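Local coordinates for peptide chain release factor RF2 (Thermus thermophilus, PDB 2IHR), which directs termination of translation at UGA and UAA stop codons on the ribosome and promotes release of the finished peptide, at residues E334-D338 and G339-D343. Numbering follows the deposited sequence.
Sequences ENVLD and GDLMD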
loop_
_atom_site.group_PDB
_atom_site.type_symbol
_atom_site.label_atom_id
_atom_site.label_comp_id
_atom_site.label_asym_id
_atom_site.label_seq_id
_atom_site.Cartn_x
_atom_site.Cartn_y
_atom_site.Cartn_z
ATOM N N GLU A 334 4.686 4.933 20.705
ATOM C CA GLU A 334 3.822 6.125 20.685
ATOM C C GLU A 334 3.974 6.884 19.348
ATOM O O GLU A 334 3.069 7.563 18.918
ATOM C CB GLU A 334 4.160 7.073 21.859
ATOM C CG GLU A 334 5.527 7.786 21.678
ATOM C CD GLU A 334 6.747 7.049 22.264
ATOM O OE1 GLU A 334 6.616 5.926 22.851
ATOM O OE2 GLU A 334 7.860 7.630 22.152
ATOM N N ASN A 335 5.119 6.774 18.689
ATOM C CA ASN A 335 5.309 7.475 17.424
ATOM C C ASN A 335 4.770 6.681 16.266
ATOM O O ASN A 335 4.192 7.240 15.328
ATOM C CB ASN A 335 6.787 7.732 17.149
ATOM C CG ASN A 335 7.393 8.674 18.121
ATOM O OD1 ASN A 335 6.791 9.696 18.457
ATOM N ND2 ASN A 335 8.594 8.366 18.569
ATOM N N VAL A 336 5.033 5.370 16.312
ATOM C CA VAL A 336 4.577 4.438 15.285
ATOM C C VAL A 336 3.085 4.661 15.241
ATOM O O VAL A 336 2.469 4.845 14.172
ATOM C CB VAL A 336 4.830 2.931 15.723
ATOM C CG1 VAL A 336 3.942 1.987 14.914
ATOM C CG2 VAL A 336 6.246 2.544 15.523
ATOM N N LEU A 337 2.506 4.638 16.439
ATOM C CA LEU A 337 1.075 4.751 16.548
ATOM C C LEU A 337 0.475 6.095 16.146
ATOM O O LEU A 337 -0.745 6.237 16.034
ATOM C CB LEU A 337 0.647 4.334 17.961
ATOM C CG LEU A 337 0.464 2.784 18.188
ATOM C CD1 LEU A 337 0.103 2.503 19.597
ATOM C CD2 LEU A 337 -0.633 2.251 17.334
ATOM N N ASP A 338 1.322 7.064 15.857
ATOM C CA ASP A 338 0.823 8.351 15.509
ATOM C C ASP A 338 1.098 8.694 14.032
ATOM O O ASP A 338 0.951 9.842 13.595
ATOM C CB ASP A 338 1.466 9.309 16.493
ATOM C CG ASP A 338 1.158 10.744 16.213
ATOM O OD1 ASP A 338 -0.008 11.202 16.329
ATOM O OD2 ASP A 338 2.139 11.393 15.880
ATOM N N GLY A 339 1.508 7.680 13.271
ATOM C CA GLY A 339 1.743 7.855 11.870
ATOM C C GLY A 339 3.143 7.581 11.376
ATOM O O GLY A 339 3.358 7.201 10.199
ATOM N N ASP A 340 4.133 7.766 12.230
ATOM C CA ASP A 340 5.494 7.570 11.744
ATOM C C ASP A 340 5.779 6.089 11.378
ATOM O O ASP A 340 6.338 5.325 12.186
ATOM C CB ASP A 340 6.429 8.125 12.814
ATOM C CG ASP A 340 7.899 7.796 12.579
ATOM O OD1 ASP A 340 8.329 7.714 11.379
ATOM O OD2 ASP A 340 8.613 7.641 13.619
ATOM N N LEU A 341 5.441 5.711 10.142
ATOM C CA LEU A 341 5.608 4.339 9.658
ATOM C C LEU A 341 6.673 4.013 8.611
ATOM O O LEU A 341 6.991 2.826 8.362
ATOM C CB LEU A 341 4.296 3.874 9.051
ATOM C CG LEU A 341 3.056 3.922 9.901
ATOM C CD1 LEU A 341 1.821 3.466 9.057
ATOM C CD2 LEU A 341 3.322 3.114 11.130
ATOM N N MET A 342 7.229 5.034 7.987
ATOM C CA MET A 342 8.150 4.781 6.910
ATOM C C MET A 342 9.202 3.717 7.054
ATOM O O MET A 342 9.428 2.942 6.132
ATOM C CB MET A 342 8.798 6.091 6.476
ATOM C CG MET A 342 7.834 7.024 5.761
ATOM S SD MET A 342 6.881 6.238 4.413
ATOM C CE MET A 342 8.119 5.316 3.531
ATOM N N ASP A 343 9.866 3.656 8.189
ATOM C CA ASP A 343 10.940 2.684 8.329
ATOM C C ASP A 343 10.436 1.258 8.418
ATOM O O ASP A 343 11.157 0.313 8.071
ATOM C CB ASP A 343 11.843 3.058 9.524
ATOM C CG ASP A 343 11.177 2.867 10.900
ATOM O OD1 ASP A 343 9.930 2.959 11.045
ATOM O OD2 ASP A 343 11.948 2.638 11.873
#
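Asp-340 and Gly-339 turn back on Asn-335 and Val-336 in a Schellman motif: Asp-340 N donates to Asn-335 O at 3.1 Å and Gly-339 N to Val-336 O, also at 3.1 Å. Gly-339, the C-prime residue, has a positive phi of 120°, a conformation open to glycine because it has no CB to meet the carbonyl oxygen of Asp-338. Asn-335 O is gripped twice, since Asp-338 N reaches it at 2.9 Å from the face opposite Asp-340 N. One residue further along, an apolar contact accompanies the turn: Leu-341 CD2 lies 4.0 Å from Val-336 CG1, the two side chains crossing at about a right angle, and 3.6 Å from Val-336 O. With Leu-341 CG beside its own backbone N (chi1 -56°), CD2 is brought up to Val-336. Asp-340 CB lies 3.5 Å from Asn-335 O, while Asp-340 OD2 forms a salt bridge with Arg-330, which also pairs with Asp-343. Asp-338 forms two salt bridges, OD1 with Arg-142 and OD2 with Arg-146. This turn links helix 333-336 to helix 342-353 beside edge strand 329-330, with Leu-337 and Leu-341 packed on helix 127-145.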